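Flagellar basal body protein (Helicobacter pylori, PDB 5NPY) probably serves as a structural subunit of the hook of the bacterial flagellum. Local coordinates at residues 197-202 / 375-380; 201-206 / 462-467; 419-424 / 428-433. One frame throughout, in Å; residues are numbered along the deposited sequence.

Overall arrangement
The three contacts lie in one beta-rich part of the chain, within about 17 Å of its centre, where a mixed sheet containing strands 192-198 and 465-471 meets an antiparallel sheet containing strands 370-381, 411-423 and 430-431. Contacts 1 and 2 share Pro-201 and Lys-202, and their centres are 6 Å apart: the end of strand 192-198 and the connection after it meet first strand 370-381, then the start of strand 465-471. Contact 1 closes before contact 3 opens; contact 3, a hairpin nested inside the loop closed by contact 2, is centred 11 Å from contact 1 and 16 Å from contact 2. Leu-199 of contact 1 touches Phe-423 and Met-430 of contact 3, so one apolar core spans both.

Contact 1: 197-202 / 375-380; sequences VNLNPK and SEYYMT. With 144 (tris-hydroxymethyl-methyl-ammonium), chain B.
Leu-199 lays a methyl over one face of the Tyr-377 ring, in a contact between the end of strand 192-198 with the loop after it and strand 370-381, with no hydrogen bond across. CD2 of Leu-199 stands 4.0 Å from the centroid of the Tyr-377 ring, 23° off the ring normal and displaced toward the rim, which makes a CH-pi contact. The other branch, CD1, lies on the same side but beyond the rim, 3.7 Å from Tyr-377 CD1. With CG anti to the carbonyl carbon (chi1 -63°), the fork of the leucine is carried to the ring, the two side chains crossing at about a right angle. Val-197 meets the far end of the tyrosine, its CG1 4.1 Å from Tyr-377 OH; that hydroxyl is hydrogen-bonded to Thr-359 of strand 346-364. Trp-398 touches both Leu-199 and Tyr-377. Farther along, Pro-201 brings CB to 3.4 Å from Met-379 SD, with the methionine chain running out extended before it bends at the sulfur. Just before Lys-202 the chain turns: Asn-200 OD1 takes the Lys-202 N-H at 3.0 Å, on a lone pair in the carbonyl plane, an Asx turn. Past Met-379, Thr-380 OG1 donates to O3 of the bound tris-hydroxymethyl-methyl-ammonium at 2.9 Å and is also bonded to Thr-397, while Glu-399 binds the same ligand. Apolar side chains from the end of one sheet and the loop after it pack on a strand of another, consistent with two beta sheets packed against each other.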
# COMPACT_ATOMS: atom_id res chain seq x y z
N VAL A 197 -0.17 -6.62 -2.91
CA VAL A 197 -0.69 -7.05 -4.20
C VAL A 197 -0.59 -8.57 -4.27
O VAL A 197 0.40 -9.16 -3.81
CB VAL A 197 0.08 -6.39 -5.37
CG1 VAL A 197 1.59 -6.69 -5.31
CG2 VAL A 197 -0.46 -6.83 -6.68
N ASN A 198 -1.60 -9.20 -4.83
CA ASN A 198 -1.51 -10.61 -5.14
C ASN A 198 -1.20 -10.72 -6.62
O ASN A 198 -1.79 -9.99 -7.42
CB ASN A 198 -2.79 -11.34 -4.77
CG ASN A 198 -2.69 -12.81 -5.04
OD1 ASN A 198 -2.09 -13.53 -4.24
ND2 ASN A 198 -3.30 -13.28 -6.12
N LEU A 199 -0.27 -11.59 -6.98
CA LEU A 199 0.13 -11.76 -8.37
C LEU A 199 -0.21 -13.18 -8.79
O LEU A 199 0.42 -14.14 -8.33
CB LEU A 199 1.62 -11.47 -8.56
CG LEU A 199 2.15 -10.05 -8.26
CD1 LEU A 199 3.65 -10.00 -8.40
CD2 LEU A 199 1.55 -8.98 -9.14
N ASN A 200 -1.20 -13.32 -9.64
CA ASN A 200 -1.64 -14.64 -10.08
C ASN A 200 -1.04 -14.94 -11.44
O ASN A 200 -1.18 -14.12 -12.37
CB ASN A 200 -3.17 -14.71 -10.14
CG ASN A 200 -3.70 -16.15 -10.34
OD1 ASN A 200 -3.32 -16.83 -11.29
ND2 ASN A 200 -4.58 -16.59 -9.46
N PRO A 201 -0.38 -16.08 -11.60
CA PRO A 201 0.36 -16.36 -12.85
C PRO A 201 -0.52 -16.72 -14.03
O PRO A 201 0.01 -16.93 -15.13
CB PRO A 201 1.27 -17.54 -12.47
CG PRO A 201 0.58 -18.20 -11.28
CD PRO A 201 -0.13 -17.08 -10.54
N LYS A 202 -1.85 -16.77 -13.86
CA LYS A 202 -2.75 -17.19 -14.93
C LYS A 202 -3.82 -16.15 -15.24
O LYS A 202 -4.82 -16.49 -15.88
CB LYS A 202 -3.42 -18.52 -14.57
CG LYS A 202 -2.49 -19.56 -14.02
CD LYS A 202 -2.01 -20.50 -15.10
CE LYS A 202 -1.23 -21.65 -14.49
NZ LYS A 202 -0.77 -22.63 -15.51
N SER A 375 3.41 0.45 -11.51
CA SER A 375 4.24 -0.75 -11.51
C SER A 375 3.70 -1.70 -12.54
O SER A 375 2.49 -1.95 -12.57
CB SER A 375 4.25 -1.46 -10.15
OG SER A 375 5.05 -0.79 -9.22
N GLU A 376 4.59 -2.25 -13.36
CA GLU A 376 4.27 -3.32 -14.28
C GLU A 376 5.11 -4.55 -13.93
O GLU A 376 6.30 -4.43 -13.66
CB GLU A 376 4.53 -2.88 -15.69
CG GLU A 376 3.98 -1.51 -16.04
CD GLU A 376 4.15 -1.25 -17.52
OE1 GLU A 376 4.98 -0.40 -17.90
OE2 GLU A 376 3.51 -1.97 -18.31
N TYR A 377 4.48 -5.72 -13.98
CA TYR A 377 5.04 -6.97 -13.48
C TYR A 377 5.13 -7.98 -14.62
O TYR A 377 4.16 -8.18 -15.36
CB TYR A 377 4.17 -7.55 -12.34
CG TYR A 377 3.83 -6.57 -11.20
CD1 TYR A 377 4.35 -6.75 -9.92
CD2 TYR A 377 2.97 -5.48 -11.41
CE1 TYR A 377 4.05 -5.86 -8.86
CE2 TYR A 377 2.65 -4.61 -10.37
CZ TYR A 377 3.21 -4.80 -9.09
OH TYR A 377 2.91 -3.92 -8.05
N TYR A 378 6.29 -8.62 -14.75
CA TYR A 378 6.52 -9.64 -15.76
C TYR A 378 7.05 -10.87 -15.05
O TYR A 378 8.04 -10.77 -14.31
CB TYR A 378 7.52 -9.16 -16.81
CG TYR A 378 7.21 -7.80 -17.41
CD1 TYR A 378 7.80 -6.64 -16.90
CD2 TYR A 378 6.35 -7.67 -18.47
CE1 TYR A 378 7.51 -5.38 -17.45
CE2 TYR A 378 6.05 -6.43 -19.01
CZ TYR A 378 6.64 -5.30 -18.50
OH TYR A 378 6.33 -4.08 -19.04
N MET A 379 6.40 -12.03 -15.26
CA MET A 379 6.80 -13.26 -14.57
C MET A 379 7.97 -13.93 -15.28
O MET A 379 7.94 -14.12 -16.49
CB MET A 379 5.66 -14.26 -14.47
CG MET A 379 5.95 -15.40 -13.51
SD MET A 379 4.42 -16.36 -13.23
CE MET A 379 4.69 -17.74 -14.31
N THR A 380 8.97 -14.33 -14.51
CA THR A 380 10.21 -14.81 -15.08
C THR A 380 10.54 -16.23 -14.69
O THR A 380 11.32 -16.88 -15.40
CB THR A 380 11.39 -13.91 -14.65
OG1 THR A 380 11.46 -13.88 -13.21
CG2 THR A 380 11.19 -12.48 -15.17
C1 144 B . 16.86 -14.61 -11.93
N 144 B . 15.64 -14.29 -12.69
C2 144 B . 15.82 -14.66 -14.09
O2 144 B . 16.57 -13.73 -14.84
C3 144 B . 15.37 -12.86 -12.61
O3 144 B . 14.02 -12.59 -12.93
C4 144 B . 14.44 -14.99 -12.20
O4 144 B . 14.58 -15.92 -11.15

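Contact 2: 201-206 / 462-467; sequences PKDHLK and QDSKLL
Asp-203 and Ser-464 carry the one direct hydrogen bond of the contact: Ser-464 N points to Asp-203 OD1 and meets it from above the carboxylate plane, 51° out of it. The modelled separation of Ser-464 N and Asp-203 OD1, 2.5 Å, is so short that its exact value is doubtful.

Two waters add bridges between the segments. One donates to Asp-203 OD1 at 3.2 Å and to Ser-464 O at 3.0 Å, and also lies in the plane of the His-204 ring at its edge, 2.9 Å from His-204 NE2. A second accepts from His-204 N and from Ser-464 OG, the latter at 2.7 Å; that hydroxyl is bonded to Asn-200 N as well.

Van der Waals contacts are few. Asp-203 OD1 lies 3.3 Å from Asp-463 CB, and the edge of the His-204 ring faces Ser-464 CB.

Asp-203 OD2 and Asp-463 OD2 are 4.4 Å apart, with the carboxylate planes 86° apart. This may disfavour both being charged, though the N-H and water on Asp-203 OD1 would offset it.

An aspartate between strands 192-198 and 204-207 thus accepts a backbone N-H just before strand 465-471 begins, joining two sheets by side chain and water rather than strand pairing. Lys-465 pairs through its backbone with Asn-198 of strand 192-198, whereas His-204 pairs with Tyr-356 of strand 346-364, whose Tyr-357 touches Ser-464.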
# COMPACT_ATOMS: atom_id res chain seq x y z
N PRO A 201 -0.38 -16.08 -11.60
CA PRO A 201 0.36 -16.36 -12.85
C PRO A 201 -0.52 -16.72 -14.03
O PRO A 201 0.01 -16.93 -15.13
CB PRO A 201 1.27 -17.54 -12.47
CG PRO A 201 0.58 -18.20 -11.28
CD PRO A 201 -0.13 -17.08 -10.54
N LYS A 202 -1.85 -16.77 -13.86
CA LYS A 202 -2.75 -17.19 -14.93
C LYS A 202 -3.82 -16.15 -15.24
O LYS A 202 -4.82 -16.49 -15.88
CB LYS A 202 -3.42 -18.52 -14.57
CG LYS A 202 -2.49 -19.56 -14.02
CD LYS A 202 -2.01 -20.50 -15.10
CE LYS A 202 -1.23 -21.65 -14.49
NZ LYS A 202 -0.77 -22.63 -15.51
N ASP A 203 -3.65 -14.91 -14.79
CA ASP A 203 -4.60 -13.86 -15.11
C ASP A 203 -4.40 -13.10 -16.43
O ASP A 203 -5.22 -13.21 -17.35
CB ASP A 203 -4.62 -12.78 -14.03
CG ASP A 203 -5.52 -13.12 -12.86
OD1 ASP A 203 -5.90 -12.15 -12.16
OD2 ASP A 203 -5.82 -14.32 -12.63
N HIS A 204 -3.34 -12.30 -16.51
CA HIS A 204 -3.18 -11.38 -17.62
C HIS A 204 -1.88 -11.76 -18.30
O HIS A 204 -0.96 -12.29 -17.67
CB HIS A 204 -3.15 -9.88 -17.27
CG HIS A 204 -4.28 -9.44 -16.38
ND1 HIS A 204 -5.38 -8.77 -16.86
CD2 HIS A 204 -4.46 -9.57 -15.05
CE1 HIS A 204 -6.20 -8.51 -15.85
NE2 HIS A 204 -5.66 -8.99 -14.74
N LEU A 205 -1.83 -11.52 -19.61
CA LEU A 205 -0.66 -11.77 -20.42
C LEU A 205 -0.38 -10.55 -21.28
O LEU A 205 -1.29 -9.77 -21.60
CB LEU A 205 -0.84 -12.99 -21.32
CG LEU A 205 -0.97 -14.33 -20.60
CD1 LEU A 205 -1.81 -15.33 -21.45
CD2 LEU A 205 0.43 -14.91 -20.23
N LYS A 206 0.89 -10.37 -21.62
CA LYS A 206 1.33 -9.41 -22.60
C LYS A 206 2.26 -10.11 -23.59
O LYS A 206 2.92 -11.11 -23.25
CB LYS A 206 2.07 -8.21 -21.97
CG LYS A 206 1.21 -7.16 -21.29
CD LYS A 206 0.81 -6.03 -22.22
CE LYS A 206 -0.03 -4.99 -21.48
NZ LYS A 206 -1.41 -4.78 -22.03
N GLN A 462 -6.87 -16.58 -5.93
CA GLN A 462 -7.29 -15.19 -6.04
C GLN A 462 -6.77 -14.58 -7.35
O GLN A 462 -5.66 -14.89 -7.79
CB GLN A 462 -6.79 -14.40 -4.82
CG GLN A 462 -7.24 -12.93 -4.68
CD GLN A 462 -6.70 -12.27 -3.39
OE1 GLN A 462 -5.49 -12.30 -3.13
NE2 GLN A 462 -7.59 -11.68 -2.59
N ASP A 463 -7.58 -13.71 -7.97
CA ASP A 463 -7.08 -12.98 -9.14
C ASP A 463 -5.87 -12.12 -8.78
O ASP A 463 -5.63 -11.78 -7.61
CB ASP A 463 -8.14 -12.06 -9.76
CG ASP A 463 -9.33 -12.80 -10.33
OD1 ASP A 463 -10.20 -12.15 -10.96
OD2 ASP A 463 -9.42 -14.04 -10.14
N SER A 464 -5.09 -11.75 -9.79
CA SER A 464 -4.16 -10.64 -9.59
C SER A 464 -4.94 -9.42 -9.12
O SER A 464 -6.01 -9.10 -9.66
CB SER A 464 -3.38 -10.33 -10.86
OG SER A 464 -2.60 -11.45 -11.24
N LYS A 465 -4.45 -8.76 -8.07
CA LYS A 465 -5.27 -7.77 -7.38
C LYS A 465 -4.38 -6.90 -6.51
O LYS A 465 -3.49 -7.42 -5.83
CB LYS A 465 -6.33 -8.45 -6.50
CG LYS A 465 -7.39 -7.53 -5.93
CD LYS A 465 -8.38 -8.32 -5.00
CE LYS A 465 -8.80 -9.68 -5.58
NZ LYS A 465 -9.86 -9.59 -6.67
N LEU A 466 -4.68 -5.61 -6.48
CA LEU A 466 -4.10 -4.73 -5.47
C LEU A 466 -4.96 -4.74 -4.21
O LEU A 466 -6.12 -4.32 -4.22
CB LEU A 466 -3.93 -3.31 -6.01
CG LEU A 466 -3.36 -2.38 -4.94
CD1 LEU A 466 -1.84 -2.63 -4.77
CD2 LEU A 466 -3.61 -0.95 -5.36
N LEU A 467 -4.38 -5.24 -3.12
CA LEU A 467 -5.08 -5.40 -1.86
C LEU A 467 -5.18 -4.08 -1.09
O LEU A 467 -6.28 -3.69 -0.66
CB LEU A 467 -4.36 -6.42 -0.99
CG LEU A 467 -4.01 -7.68 -1.76
CD1 LEU A 467 -3.43 -8.67 -0.78
CD2 LEU A 467 -5.31 -8.26 -2.40
O HOH W 1 -7.30 -9.23 -12.31
O HOH W 2 -1.84 -11.43 -13.78

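Contact 3: 419-424 / 428-433; sequences EIVGFD and HKMKSA
Gly-422 O is gripped twice by the facing strand: Lys-431 N donates to it at 2.6 Å, and the CA-H of Met-430 comes within 3.3 Å of the same oxygen. The amide arrives from above the carbonyl plane, 38° out of it. This is a beta hairpin, in which strand 411-423 turns back into strand 430-431. Gly-422 N returns a bond to Lys-431 O, closing the antiparallel hydrogen-bonded pair, and Phe-423 with Met-430 forms the non-hydrogen-bonded pair next to it. Nearer the turn, Asp-424 N donates to Lys-429 O at 3.0 Å, while Asp-424 OD2 is hydrogen-bonded to Ala-426 N inside the turn. His-428 at the other side of that turn is tied by ND1 to Asp-458.

The apolar face of the hairpin is built by Val-421, Phe-423 and Met-430. Met-430 keeps CG anti to its backbone N (chi1 -170°) and bends at the sulfur, which folds its methyl in between its two neighbours. Val-421 CG1 lies 3.3 Å from Met-430 CE, tighter than normal van der Waals contact, so the exact spacing is doubtful. The Phe-423 side chain slants across the base of Met-430, with CE2 3.5 Å from Met-430 CB, and its far corner CZ touches Met-430 CE. Lys-431 CB, on the other face, touches Gly-422 O.

Ile-420 turns away from the facing strand and touches the bound tris-hydroxymethyl-methyl-ammonium. Where the strands part, Val-421 CG2 still rests against Ser-432 CB. One water bridges the two segments at the end away from the turn: it donates to Glu-419 OE2 and to Ile-420 O, and accepts from Ala-433 N at 2.7 Å.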
# COMPACT_ATOMS: atom_id res chain seq x y z
N GLU A 419 13.14 -3.95 -10.12
CA GLU A 419 13.32 -4.69 -8.89
C GLU A 419 12.85 -6.12 -9.14
O GLU A 419 11.88 -6.33 -9.88
CB GLU A 419 12.53 -4.01 -7.77
CG GLU A 419 12.81 -4.52 -6.39
CD GLU A 419 14.26 -4.31 -6.00
OE1 GLU A 419 14.77 -3.18 -6.19
OE2 GLU A 419 14.89 -5.29 -5.55
N ILE A 420 13.56 -7.09 -8.58
CA ILE A 420 13.19 -8.50 -8.75
C ILE A 420 12.50 -8.98 -7.48
O ILE A 420 13.00 -8.74 -6.37
CB ILE A 420 14.39 -9.38 -9.11
CG1 ILE A 420 15.04 -8.91 -10.42
CG2 ILE A 420 13.95 -10.83 -9.25
CD1 ILE A 420 16.30 -9.64 -10.77
N VAL A 421 11.37 -9.64 -7.66
CA VAL A 421 10.46 -10.02 -6.58
C VAL A 421 10.29 -11.53 -6.57
O VAL A 421 10.19 -12.13 -7.64
CB VAL A 421 9.12 -9.30 -6.80
CG1 VAL A 421 8.00 -10.03 -6.22
CG2 VAL A 421 9.18 -7.89 -6.31
N GLY A 422 10.31 -12.14 -5.37
CA GLY A 422 10.17 -13.58 -5.23
C GLY A 422 9.05 -13.95 -4.25
O GLY A 422 8.54 -13.11 -3.53
N PHE A 423 8.68 -15.23 -4.25
CA PHE A 423 7.63 -15.71 -3.35
C PHE A 423 8.07 -16.95 -2.60
O PHE A 423 8.58 -17.90 -3.20
CB PHE A 423 6.31 -15.99 -4.09
CG PHE A 423 5.62 -14.75 -4.54
CD1 PHE A 423 5.83 -14.25 -5.81
CD2 PHE A 423 4.82 -14.03 -3.66
CE1 PHE A 423 5.23 -13.07 -6.22
CE2 PHE A 423 4.22 -12.85 -4.07
CZ PHE A 423 4.41 -12.38 -5.35
N ASP A 424 7.81 -16.97 -1.29
CA ASP A 424 8.11 -18.14 -0.48
C ASP A 424 7.34 -19.36 -0.99
O ASP A 424 6.13 -19.31 -1.19
CB ASP A 424 7.77 -17.83 0.98
CG ASP A 424 8.15 -18.96 1.93
OD1 ASP A 424 9.00 -18.72 2.80
OD2 ASP A 424 7.58 -20.07 1.81
N HIS A 428 2.69 -18.18 1.04
CA HIS A 428 2.79 -17.54 -0.26
C HIS A 428 3.15 -16.06 -0.17
O HIS A 428 2.75 -15.27 -1.02
CB HIS A 428 1.50 -17.80 -1.04
CG HIS A 428 1.38 -19.23 -1.44
ND1 HIS A 428 1.76 -19.69 -2.68
CD2 HIS A 428 1.03 -20.33 -0.72
CE1 HIS A 428 1.60 -20.99 -2.73
NE2 HIS A 428 1.16 -21.41 -1.56
N LYS A 429 3.96 -15.68 0.83
CA LYS A 429 4.31 -14.28 1.05
C LYS A 429 5.43 -13.86 0.11
O LYS A 429 6.33 -14.64 -0.19
CB LYS A 429 4.74 -14.04 2.49
CG LYS A 429 3.75 -14.52 3.57
CD LYS A 429 2.43 -13.74 3.56
CE LYS A 429 1.58 -14.10 4.77
NZ LYS A 429 0.20 -13.54 4.68
N MET A 430 5.36 -12.61 -0.34
CA MET A 430 6.38 -12.05 -1.22
C MET A 430 7.71 -11.82 -0.49
O MET A 430 7.75 -11.42 0.67
CB MET A 430 5.89 -10.72 -1.81
CG MET A 430 6.76 -10.15 -2.93
SD MET A 430 6.44 -8.43 -3.41
CE MET A 430 5.30 -8.79 -4.80
N LYS A 431 8.81 -12.00 -1.24
CA LYS A 431 10.19 -11.82 -0.79
C LYS A 431 10.82 -10.72 -1.64
O LYS A 431 11.11 -10.95 -2.82
CB LYS A 431 10.99 -13.11 -0.94
CG LYS A 431 10.71 -14.23 0.04
CD LYS A 431 11.76 -15.34 -0.15
CE LYS A 431 12.00 -16.18 1.09
NZ LYS A 431 12.91 -15.52 2.06
N SER A 432 11.05 -9.55 -1.07
CA SER A 432 11.56 -8.45 -1.88
C SER A 432 12.13 -7.38 -0.96
O SER A 432 11.87 -7.36 0.25
CB SER A 432 10.48 -7.84 -2.78
OG SER A 432 9.49 -7.21 -2.00
N ALA A 433 12.89 -6.47 -1.55
CA ALA A 433 13.56 -5.41 -0.83
C ALA A 433 13.03 -4.06 -1.28
O ALA A 433 12.81 -3.85 -2.48
CB ALA A 433 15.09 -5.46 -1.07
O HOH W 3 13.94 -7.05 -4.00